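PDB 4HXF: peptidase S9 prolyl oligopeptidase catalytic domain-containing protein, which is thought to hydrolyse peptides as a serine protease of the acylaminoacyl peptidase type, assembled as a self-compartmentalizing hexamer. Local coordinates for residues D244-Y249 against R262-A267; K198-Y203 against S218-D223; T277-G282 against G417-S422; K298-I303 against Y392-K397. One frame throughout, in Å; residues are numbered along the deposited sequence.

Contact 1: residues D244-Y249 against R262-A267; sequences DKIYIY and REVAQA. With MG (magnesium ion), chain D.
Asp244 and Glu263 join two consecutive four-stranded sheets of the beta-propeller through a shared magnesium ion, with an apolar patch beside it completing a buried blade-to-blade contact. The evidence for the metal bridge is direct: Asp244 OD2 and Glu263 OE2 each lie 2.1 Å from the ion, and four waters bring the ligands to six. The carboxylates run side by side, their planes 3° apart. Asp244 OD2 and Glu263 OE2 approach to 3.1 Å, a closeness between negative groups that the cation is likely to make tolerable.

Glu263 carries its CG opposite the backbone N (chi1 180°) and stays extended beyond it, which brings OE2 to the backbone of Asp244 as well as to the metal. Asp244 N donates to the anti lone pair of Glu263 OE2 at 2.9 Å in a nearly straight bond. Val264 N returns a bond to Asp244 O at 3.0 Å. The remaining oxygens have second-shell partners: Lys237 for Asp244 OD1, Asn419 for Glu263 OE1.

On the apolar side, Ile246 CG2 meets Ala267 CB at 3.8 Å and also touches Val264 CG1. Strand 245-249, third in its sheet, and strand 264-270, first in the next, have segment axes 7.6 Å apart at 38°. Strand 229-232 flanks the first of them and sends Tyr232 against Asp244 and Ile246, while strand 273-280 flanks the second and sets Val274 against Ile246.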
# COMPACT_ATOMS: atom_id res chain seq x y z
N ASP A 244 -32.64 39.16 18.75
CA ASP A 244 -31.32 39.41 19.40
C ASP A 244 -30.78 40.75 19.15
O ASP A 244 -30.84 41.28 18.03
CB ASP A 244 -30.33 38.37 18.98
CG ASP A 244 -30.70 37.02 19.54
OD1 ASP A 244 -30.72 36.83 20.75
OD2 ASP A 244 -31.22 36.14 18.82
N LYS A 245 -30.35 41.37 20.23
CA LYS A 245 -29.75 42.68 20.19
C LYS A 245 -28.28 42.63 20.69
O LYS A 245 -27.68 41.61 20.87
CB LYS A 245 -30.53 43.63 21.10
CG LYS A 245 -32.03 43.75 20.83
CD LYS A 245 -32.41 44.25 19.41
CE LYS A 245 -33.96 44.43 19.28
NZ LYS A 245 -34.55 45.62 20.01
N ILE A 246 -27.64 43.76 20.75
CA ILE A 246 -26.26 43.85 21.24
C ILE A 246 -26.16 44.94 22.35
O ILE A 246 -26.88 45.97 22.37
CB ILE A 246 -25.24 44.15 20.09
CG1 ILE A 246 -25.67 45.40 19.35
CG2 ILE A 246 -25.03 42.87 19.29
CD1 ILE A 246 -24.79 45.68 18.12
N TYR A 247 -25.25 44.71 23.28
CA TYR A 247 -25.01 45.48 24.47
C TYR A 247 -23.50 45.58 24.71
O TYR A 247 -22.75 44.64 24.38
CB TYR A 247 -25.59 44.79 25.71
CG TYR A 247 -27.04 44.48 25.60
CD1 TYR A 247 -27.95 45.34 26.13
CD2 TYR A 247 -27.49 43.37 24.96
CE1 TYR A 247 -29.31 45.10 25.97
CE2 TYR A 247 -28.79 43.10 24.82
CZ TYR A 247 -29.72 44.00 25.30
OH TYR A 247 -31.05 43.71 25.12
N ILE A 248 -23.09 46.73 25.22
CA ILE A 248 -21.69 46.95 25.64
C ILE A 248 -21.68 46.79 27.14
O ILE A 248 -22.49 47.40 27.86
CB ILE A 248 -21.20 48.35 25.17
CG1 ILE A 248 -21.00 48.33 23.61
CG2 ILE A 248 -19.92 48.76 25.92
CD1 ILE A 248 -20.86 49.77 23.02
N TYR A 249 -20.74 46.00 27.63
CA TYR A 249 -20.58 45.80 29.05
C TYR A 249 -19.19 46.27 29.51
O TYR A 249 -18.19 45.74 29.10
CB TYR A 249 -20.84 44.38 29.45
CG TYR A 249 -20.58 44.11 30.90
CD1 TYR A 249 -21.37 44.68 31.90
CD2 TYR A 249 -19.60 43.23 31.26
CE1 TYR A 249 -21.15 44.38 33.25
CE2 TYR A 249 -19.37 42.93 32.56
CZ TYR A 249 -20.13 43.51 33.54
OH TYR A 249 -19.82 43.15 34.81
N ARG A 262 -35.41 45.55 15.20
CA ARG A 262 -34.88 44.63 14.18
C ARG A 262 -33.79 43.77 14.86
O ARG A 262 -33.17 44.11 15.90
CB ARG A 262 -34.32 45.42 13.03
CG ARG A 262 -35.38 46.16 12.25
CD ARG A 262 -36.31 45.25 11.47
NE ARG A 262 -37.18 46.03 10.61
CZ ARG A 262 -38.38 46.51 10.96
NH1 ARG A 262 -38.80 46.41 12.22
NH2 ARG A 262 -39.10 47.17 10.06
N GLU A 263 -33.57 42.59 14.30
CA GLU A 263 -32.60 41.66 14.88
C GLU A 263 -31.18 41.91 14.30
O GLU A 263 -31.01 42.06 13.07
CB GLU A 263 -33.03 40.27 14.59
CG GLU A 263 -32.03 39.24 15.18
CD GLU A 263 -32.61 37.85 15.30
OE1 GLU A 263 -32.90 37.19 14.31
OE2 GLU A 263 -32.68 37.43 16.47
N VAL A 264 -30.17 41.84 15.15
CA VAL A 264 -28.74 41.87 14.76
C VAL A 264 -28.34 40.50 14.23
O VAL A 264 -28.57 39.43 14.81
CB VAL A 264 -27.80 42.33 15.94
CG1 VAL A 264 -26.30 42.25 15.52
CG2 VAL A 264 -28.16 43.75 16.44
N ALA A 265 -27.69 40.55 13.04
CA ALA A 265 -27.18 39.36 12.42
C ALA A 265 -25.74 39.08 12.92
O ALA A 265 -25.49 37.92 13.29
CB ALA A 265 -27.20 39.44 10.86
N GLN A 266 -24.87 40.09 12.95
CA GLN A 266 -23.49 39.91 13.33
C GLN A 266 -23.06 41.19 13.91
O GLN A 266 -23.56 42.23 13.54
CB GLN A 266 -22.68 39.55 12.06
CG GLN A 266 -21.21 39.41 12.15
CD GLN A 266 -20.56 38.89 10.82
OE1 GLN A 266 -21.28 38.63 9.81
NE2 GLN A 266 -19.20 38.76 10.82
N ALA A 267 -22.08 41.19 14.81
CA ALA A 267 -21.57 42.40 15.34
C ALA A 267 -20.10 42.20 15.89
O ALA A 267 -19.73 41.12 16.35
CB ALA A 267 -22.48 42.96 16.52
MG MG D . -32.08 35.47 17.02
O HOH W 1 -32.83 34.77 15.22
O HOH W 2 -33.93 35.18 17.92
O HOH W 3 -31.61 33.46 17.66
O HOH W 4 -30.14 35.73 16.07

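Contact 2: residues K198-Y203 against S218-D223; sequences KYWDIY and SFYAID
Trp200 and Tyr220 form the tight part of this contact, lying side by side and pointing the same way. Tyr220 CB stands 3.9 Å from the centroid of the Trp200 five-membered ring and 4° off its normal, a CH-pi contact over the face. Further out, Tyr220 CD1 comes to 3.5 Å from Trp200 CZ2, the two ring planes being inclined at 41°. The first torsion of Tyr220 (chi1 61°) wedges CG between its own N and carbonyl carbon, and this turns the ring along the indole. Replacing Trp200 by an alanine would probably open a gap over Tyr220 and leave its ring freer to turn.

Ile202 CD1 fills the buried flank, 3.5 Å from Phe219 O and at the edge of the Phe219 ring. That carbonyl oxygen has no polar partner in the model. At the corner before the strand, Ser218 OG donates to Lys198 O at 2.7 Å, and it also bonds Lys237 N.

Packing is looser toward Ala221, whose CB stays 4.9 Å or more from 198-203, and the Trp200-Tyr220 pair is itself partly open to solvent. Strand 200-206, third in its blade, thus packs on 219-224, the first strand of the next, an arrangement belonging to neighbouring beta-propeller blades.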
# COMPACT_ATOMS: atom_id res chain seq x y z
N LYS A 198 -31.18 30.05 25.10
CA LYS A 198 -32.05 30.80 25.98
C LYS A 198 -31.40 31.44 27.19
O LYS A 198 -31.51 32.71 27.34
CB LYS A 198 -33.31 30.05 26.42
CG LYS A 198 -34.16 30.86 27.46
CD LYS A 198 -35.20 31.77 26.87
CE LYS A 198 -36.38 30.97 26.32
NZ LYS A 198 -37.56 30.46 27.05
N TYR A 199 -30.69 30.64 28.02
CA TYR A 199 -29.97 31.21 29.13
C TYR A 199 -28.55 30.73 29.24
O TYR A 199 -28.29 29.58 29.03
CB TYR A 199 -30.67 30.89 30.42
CG TYR A 199 -32.09 31.45 30.52
CD1 TYR A 199 -33.15 30.62 30.70
CD2 TYR A 199 -32.36 32.83 30.52
CE1 TYR A 199 -34.49 31.08 30.76
CE2 TYR A 199 -33.70 33.30 30.65
CZ TYR A 199 -34.75 32.41 30.80
OH TYR A 199 -36.13 32.79 30.89
N TRP A 200 -27.67 31.61 29.62
CA TRP A 200 -26.25 31.35 29.86
C TRP A 200 -25.81 31.88 31.19
O TRP A 200 -26.42 32.77 31.77
CB TRP A 200 -25.41 32.16 28.82
CG TRP A 200 -25.50 31.62 27.42
CD1 TRP A 200 -24.64 30.65 26.80
CD2 TRP A 200 -26.47 31.99 26.40
NE1 TRP A 200 -25.01 30.43 25.52
CE2 TRP A 200 -26.15 31.20 25.21
CE3 TRP A 200 -27.61 32.78 26.39
CZ2 TRP A 200 -26.88 31.29 24.05
CZ3 TRP A 200 -28.30 32.91 25.21
CH2 TRP A 200 -28.01 32.10 24.09
N ASP A 201 -24.73 31.30 31.69
CA ASP A 201 -23.92 31.84 32.77
C ASP A 201 -22.61 32.32 32.14
O ASP A 201 -22.11 31.65 31.23
CB ASP A 201 -23.64 30.80 33.82
CG ASP A 201 -24.92 30.20 34.43
OD1 ASP A 201 -25.96 30.88 34.47
OD2 ASP A 201 -24.81 29.06 34.86
N ILE A 202 -22.15 33.48 32.52
CA ILE A 202 -20.96 34.05 31.92
C ILE A 202 -19.91 34.29 33.00
O ILE A 202 -20.17 34.87 34.07
CB ILE A 202 -21.30 35.38 31.18
CG1 ILE A 202 -22.45 35.19 30.19
CG2 ILE A 202 -20.06 36.05 30.53
CD1 ILE A 202 -22.91 36.46 29.44
N TYR A 203 -18.71 33.79 32.70
CA TYR A 203 -17.58 33.87 33.65
C TYR A 203 -16.40 34.62 33.08
O TYR A 203 -16.22 34.68 31.88
CB TYR A 203 -17.09 32.48 34.01
CG TYR A 203 -18.11 31.59 34.57
CD1 TYR A 203 -18.27 31.47 35.95
CD2 TYR A 203 -18.95 30.84 33.73
CE1 TYR A 203 -19.27 30.64 36.48
CE2 TYR A 203 -19.92 30.01 34.27
CZ TYR A 203 -20.05 29.93 35.63
OH TYR A 203 -21.04 29.11 36.21
N SER A 218 -29.86 36.08 28.92
CA SER A 218 -30.21 35.55 27.59
C SER A 218 -29.29 36.21 26.59
O SER A 218 -29.67 36.41 25.43
CB SER A 218 -31.70 35.86 27.28
OG SER A 218 -32.55 35.09 28.12
N PHE A 219 -28.03 36.51 26.99
CA PHE A 219 -26.99 36.91 26.07
C PHE A 219 -25.71 36.19 26.35
O PHE A 219 -25.57 35.59 27.42
CB PHE A 219 -26.76 38.41 26.01
CG PHE A 219 -26.72 39.18 27.33
CD1 PHE A 219 -27.35 40.45 27.38
CD2 PHE A 219 -25.90 38.83 28.36
CE1 PHE A 219 -27.21 41.24 28.55
CE2 PHE A 219 -25.81 39.59 29.56
CZ PHE A 219 -26.46 40.77 29.62
N TYR A 220 -24.83 36.13 25.36
CA TYR A 220 -23.49 35.57 25.55
C TYR A 220 -22.48 36.54 24.98
O TYR A 220 -22.82 37.47 24.24
CB TYR A 220 -23.42 34.12 24.94
CG TYR A 220 -23.68 34.08 23.46
CD1 TYR A 220 -24.98 33.99 22.96
CD2 TYR A 220 -22.64 34.01 22.54
CE1 TYR A 220 -25.27 33.84 21.62
CE2 TYR A 220 -22.94 33.93 21.15
CZ TYR A 220 -24.25 33.91 20.73
OH TYR A 220 -24.60 33.80 19.37
N ALA A 221 -21.21 36.36 25.32
CA ALA A 221 -20.16 37.33 24.91
C ALA A 221 -19.70 36.95 23.46
O ALA A 221 -19.46 35.76 23.11
CB ALA A 221 -18.99 37.30 25.91
N ILE A 222 -19.64 37.93 22.60
CA ILE A 222 -19.23 37.76 21.22
C ILE A 222 -17.93 38.48 20.85
O ILE A 222 -17.29 38.04 19.86
CB ILE A 222 -20.38 38.13 20.23
CG1 ILE A 222 -20.89 39.53 20.35
CG2 ILE A 222 -21.50 37.02 20.34
CD1 ILE A 222 -21.66 40.08 19.16
N ASP A 223 -17.56 39.55 21.57
CA ASP A 223 -16.37 40.30 21.23
C ASP A 223 -15.91 41.15 22.39
O ASP A 223 -16.62 41.27 23.37
CB ASP A 223 -16.66 41.12 19.93
CG ASP A 223 -15.38 41.47 19.11
OD1 ASP A 223 -14.29 40.96 19.45
OD2 ASP A 223 -15.54 42.27 18.18

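Contact 3: residues T277-G282 against G417-S422; sequences TLFEEG and GSNGYS
Phe279 sets its CG opposite its own carbonyl carbon (chi1 -68°), while Asn419 adopts a chi1 of -143°, well off a staggered value; together these lay the Asn419 amide on one face of the Phe279 ring. The pair lies where the beta-propeller meets the alpha/beta hydrolase domain, the first residue near the end of strand 273-280 and the second in the loop leading to helix 423-427. Asn419 ND2 is 3.4 Å from Phe279 CD1, and ring and amide planes are 26° apart, a stack. The same ND2 donates to Glu263 OE1, the oxygen of that carboxylate not bound to magnesium. With Asn419 replaced by an alanine, the amide is gone from the Phe279 face, and Glu263 OE1 would probably be left without this donor.

Gly420 brings the backbones together. Its O accepts Glu281 N at 2.7 Å, and its CA makes a C-H...O contact with Phe279 O at 3.4 Å. A side chain at Gly420 would fall against Glu281 N. Glu281, salt-bridged to Arg262, rests its CG 3.7 Å from Tyr421 CE2, and the Tyr421 hydroxyl bonds Asp364. Water 5 donates to Phe279 O at 2.8 Å and to Asn419 OD1 at 3.1 Å.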
# COMPACT_ATOMS: atom_id res chain seq x y z
N THR A 277 -24.67 44.25 11.53
CA THR A 277 -25.64 44.11 10.51
C THR A 277 -27.00 43.79 11.08
O THR A 277 -27.10 43.19 12.17
CB THR A 277 -25.28 42.96 9.55
OG1 THR A 277 -24.85 41.79 10.28
CG2 THR A 277 -24.05 43.46 8.65
N LEU A 278 -28.05 44.19 10.39
CA LEU A 278 -29.45 43.91 10.76
C LEU A 278 -30.20 43.29 9.68
O LEU A 278 -29.98 43.59 8.48
CB LEU A 278 -30.21 45.24 11.03
CG LEU A 278 -29.75 46.23 12.10
CD1 LEU A 278 -30.54 47.57 12.14
CD2 LEU A 278 -29.88 45.49 13.46
N PHE A 279 -31.14 42.45 10.07
CA PHE A 279 -32.09 41.82 9.15
C PHE A 279 -33.23 42.81 8.94
O PHE A 279 -33.96 43.22 9.88
CB PHE A 279 -32.67 40.54 9.70
CG PHE A 279 -31.74 39.41 9.85
CD1 PHE A 279 -31.19 39.17 11.09
CD2 PHE A 279 -31.51 38.49 8.83
CE1 PHE A 279 -30.40 38.09 11.36
CE2 PHE A 279 -30.66 37.42 9.08
CZ PHE A 279 -30.07 37.24 10.35
N GLU A 280 -33.40 43.28 7.71
CA GLU A 280 -34.36 44.33 7.40
C GLU A 280 -35.09 44.07 6.05
O GLU A 280 -34.51 44.33 4.99
CB GLU A 280 -33.70 45.70 7.29
CG GLU A 280 -33.08 46.24 8.57
CD GLU A 280 -32.54 47.62 8.42
OE1 GLU A 280 -31.45 47.80 7.97
OE2 GLU A 280 -33.27 48.54 8.74
N GLU A 281 -36.32 43.62 6.12
CA GLU A 281 -37.26 43.47 5.00
C GLU A 281 -36.61 42.93 3.74
O GLU A 281 -36.72 43.48 2.64
CB GLU A 281 -37.91 44.85 4.72
CG GLU A 281 -38.44 45.54 5.97
CD GLU A 281 -37.39 46.48 6.63
OE1 GLU A 281 -36.67 47.12 5.89
OE2 GLU A 281 -37.22 46.52 7.89
N GLY A 282 -35.92 41.83 3.94
CA GLY A 282 -35.23 41.13 2.84
C GLY A 282 -33.76 41.40 2.62
O GLY A 282 -33.13 40.65 1.90
N GLY A 417 -43.96 35.54 10.95
CA GLY A 417 -42.97 34.62 11.48
C GLY A 417 -41.57 34.88 10.93
O GLY A 417 -40.60 34.46 11.58
N SER A 418 -41.43 35.50 9.75
CA SER A 418 -40.14 35.73 9.14
C SER A 418 -39.32 36.71 9.95
O SER A 418 -39.87 37.63 10.66
CB SER A 418 -40.29 36.30 7.78
OG SER A 418 -41.02 35.46 6.85
N ASN A 419 -38.02 36.60 9.80
CA ASN A 419 -37.11 37.69 10.19
C ASN A 419 -37.18 38.86 9.27
O ASN A 419 -37.70 38.78 8.17
CB ASN A 419 -35.65 37.17 10.24
CG ASN A 419 -34.85 37.79 11.38
OD1 ASN A 419 -35.22 38.84 11.92
ND2 ASN A 419 -33.80 37.08 11.81
N GLY A 420 -36.72 40.02 9.75
CA GLY A 420 -36.59 41.20 8.96
C GLY A 420 -37.58 42.32 9.19
O GLY A 420 -37.53 43.39 8.56
N TYR A 421 -38.47 42.12 10.15
CA TYR A 421 -39.56 42.98 10.44
C TYR A 421 -39.59 43.19 11.96
O TYR A 421 -38.60 43.00 12.64
CB TYR A 421 -40.84 42.32 9.89
CG TYR A 421 -40.69 42.07 8.41
CD1 TYR A 421 -40.17 40.87 7.96
CD2 TYR A 421 -41.05 43.00 7.46
CE1 TYR A 421 -39.91 40.67 6.62
CE2 TYR A 421 -40.81 42.75 6.09
CZ TYR A 421 -40.31 41.55 5.70
OH TYR A 421 -40.05 41.38 4.36
N SER A 422 -40.71 43.64 12.49
CA SER A 422 -40.85 43.83 13.90
C SER A 422 -40.72 42.52 14.62
O SER A 422 -40.95 41.38 14.09
CB SER A 422 -42.18 44.46 14.33
OG SER A 422 -43.29 43.60 14.07
O HOH W 5 -35.17 41.95 12.09

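Contact 4: residues K298-I303 against Y392-K397; sequences KGKHWI and YGYYFK
Trp302 receives Tyr395 over one face, and Tyr394 receives Lys300 over one of its own. In the first pair Tyr395 CB sits 3.9 Å from the centroid of the Trp302 five-membered ring, 11° off the normal. The Tyr395 ring then turns an edge to the six-membered part: its plane meets that of the indole six-membered ring at 63°, and Tyr395 CD1 reaches 3.5 Å from Trp302 CZ2, an edge-to-face arrangement. A first torsion of 74° places Tyr395 CG between its own N and carbonyl carbon and carries the ring along the indole. Trp302 NE1 donates to Gly282 O.

These rings lie at the interface of the two domains. Segment 298-303 leads into the first strand of a propeller blade, 302-308, and segment 392-397 is a hydrolase-domain loop just before helix 398-405.

Lys300, the centre of an inverse gamma turn, presents its aliphatic chain to Tyr394: Lys300 CB stands 3.7 Å from the ring centroid, almost over its centre. From there the chain crosses the ring to the hydroxyl, where Lys300 NZ makes a weak hydrogen bond of 3.3 Å to Tyr394 OH. That hydroxyl also bonds Trp366 NE1. The backbone of the turn packs closely too, with His301 N 3.4 Å from Tyr394 CB.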
# COMPACT_ATOMS: atom_id res chain seq x y z
N LYS A 298 -26.41 49.89 2.97
CA LYS A 298 -27.83 49.51 3.03
C LYS A 298 -28.30 49.43 1.61
O LYS A 298 -28.05 50.37 0.81
CB LYS A 298 -28.59 50.59 3.82
CG LYS A 298 -30.11 50.42 3.78
CD LYS A 298 -30.88 51.37 4.69
CE LYS A 298 -32.40 51.18 4.49
NZ LYS A 298 -33.09 52.42 5.02
N GLY A 299 -28.97 48.38 1.24
CA GLY A 299 -29.54 48.30 -0.15
C GLY A 299 -30.20 46.95 -0.32
O GLY A 299 -30.47 46.20 0.66
N LYS A 300 -30.47 46.63 -1.59
CA LYS A 300 -31.05 45.32 -1.94
C LYS A 300 -29.94 44.28 -1.98
O LYS A 300 -29.47 43.84 -3.06
CB LYS A 300 -31.77 45.43 -3.30
CG LYS A 300 -32.98 46.34 -3.25
CD LYS A 300 -33.68 46.25 -4.63
CE LYS A 300 -35.20 46.53 -4.62
NZ LYS A 300 -35.98 45.62 -5.62
N HIS A 301 -29.49 43.86 -0.79
CA HIS A 301 -28.30 43.00 -0.69
C HIS A 301 -28.26 42.33 0.66
O HIS A 301 -29.04 42.69 1.56
CB HIS A 301 -27.01 43.80 -0.92
CG HIS A 301 -26.75 44.92 0.06
ND1 HIS A 301 -26.22 46.12 -0.34
CD2 HIS A 301 -26.84 44.97 1.45
CE1 HIS A 301 -26.05 46.88 0.76
NE2 HIS A 301 -26.44 46.16 1.86
N TRP A 302 -27.37 41.37 0.79
CA TRP A 302 -27.01 40.75 2.11
C TRP A 302 -25.57 40.92 2.37
O TRP A 302 -24.73 40.44 1.58
CB TRP A 302 -27.32 39.27 2.14
CG TRP A 302 -28.73 38.89 2.50
CD1 TRP A 302 -29.86 39.48 2.02
CD2 TRP A 302 -29.21 37.79 3.36
NE1 TRP A 302 -30.99 38.86 2.49
CE2 TRP A 302 -30.64 37.83 3.30
CE3 TRP A 302 -28.59 36.84 4.14
CZ2 TRP A 302 -31.44 36.94 3.99
CZ3 TRP A 302 -29.42 35.93 4.84
CH2 TRP A 302 -30.80 36.02 4.79
N ILE A 303 -25.25 41.64 3.43
CA ILE A 303 -23.86 41.75 3.99
C ILE A 303 -23.54 40.49 4.77
O ILE A 303 -24.09 40.31 5.89
CB ILE A 303 -23.61 43.04 4.78
CG1 ILE A 303 -23.97 44.30 3.98
CG2 ILE A 303 -22.13 43.07 5.30
CD1 ILE A 303 -23.30 44.48 2.59
N TYR A 392 -36.41 35.66 3.16
CA TYR A 392 -36.06 35.79 1.77
C TYR A 392 -35.91 37.29 1.42
O TYR A 392 -36.40 38.18 2.11
CB TYR A 392 -37.18 35.28 0.84
CG TYR A 392 -37.19 33.76 0.61
CD1 TYR A 392 -38.39 33.10 0.40
CD2 TYR A 392 -36.02 33.04 0.46
CE1 TYR A 392 -38.45 31.74 0.18
CE2 TYR A 392 -36.06 31.66 0.20
CZ TYR A 392 -37.31 31.04 0.03
OH TYR A 392 -37.30 29.69 -0.21
N GLY A 393 -35.19 37.46 0.33
CA GLY A 393 -35.06 38.77 -0.25
C GLY A 393 -33.92 38.84 -1.26
O GLY A 393 -34.12 38.51 -2.46
N TYR A 394 -32.79 39.33 -0.79
CA TYR A 394 -31.66 39.72 -1.69
C TYR A 394 -30.35 38.97 -1.52
O TYR A 394 -29.27 39.56 -1.56
CB TYR A 394 -31.50 41.24 -1.65
CG TYR A 394 -32.79 41.95 -1.92
CD1 TYR A 394 -33.42 42.73 -0.90
CD2 TYR A 394 -33.30 41.98 -3.17
CE1 TYR A 394 -34.65 43.38 -1.13
CE2 TYR A 394 -34.52 42.62 -3.41
CZ TYR A 394 -35.13 43.37 -2.41
OH TYR A 394 -36.32 43.97 -2.78
N TYR A 395 -30.48 37.68 -1.26
CA TYR A 395 -29.31 36.83 -1.35
C TYR A 395 -29.43 35.92 -2.60
O TYR A 395 -30.49 35.87 -3.23
CB TYR A 395 -29.15 36.04 -0.07
CG TYR A 395 -30.09 34.88 0.22
CD1 TYR A 395 -31.22 35.05 1.05
CD2 TYR A 395 -29.86 33.61 -0.25
CE1 TYR A 395 -32.03 34.00 1.37
CE2 TYR A 395 -30.76 32.61 -0.04
CZ TYR A 395 -31.81 32.80 0.81
OH TYR A 395 -32.62 31.72 1.08
N PHE A 396 -28.32 35.23 -2.93
CA PHE A 396 -28.21 34.54 -4.16
C PHE A 396 -28.79 33.16 -3.96
O PHE A 396 -28.22 32.38 -3.18
CB PHE A 396 -26.75 34.49 -4.60
CG PHE A 396 -26.57 33.75 -5.93
CD1 PHE A 396 -26.80 34.40 -7.11
CD2 PHE A 396 -26.15 32.42 -5.94
CE1 PHE A 396 -26.63 33.74 -8.37
CE2 PHE A 396 -26.05 31.75 -7.13
CZ PHE A 396 -26.25 32.42 -8.32
N LYS A 397 -29.91 32.87 -4.62
CA LYS A 397 -30.55 31.52 -4.41
C LYS A 397 -30.51 30.72 -5.70
O LYS A 397 -31.20 31.02 -6.71
CB LYS A 397 -31.98 31.60 -3.90
CG LYS A 397 -32.67 30.20 -3.78
CD LYS A 397 -32.34 29.37 -2.59
CE LYS A 397 -33.29 28.11 -2.47
NZ LYS A 397 -32.68 27.02 -1.62

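How the contacts relate
Contacts 1 and 2 lie within the propeller, between successive blades, and share the sheet that holds strands 219-224 and 245-249; Tyr247 of one packs on Phe219 of the other. Contacts 3 and 4 instead join propeller to hydrolase domain. Contact 1 is the buried one and relies on metal and carboxylates, whereas the other three are partly buried and depend more on rings and backbone. Polar links join contacts 1, 3 and 4, whereas contact 2 meets contact 1 by packing; Arg262 NH1 packs on Tyr421 C between contacts 1 and 3, and Gly282 O is 3.0 Å from Tyr394 N between contacts 3 and 4. Along the chain, contact 4 nests inside the loop contact 3 closes.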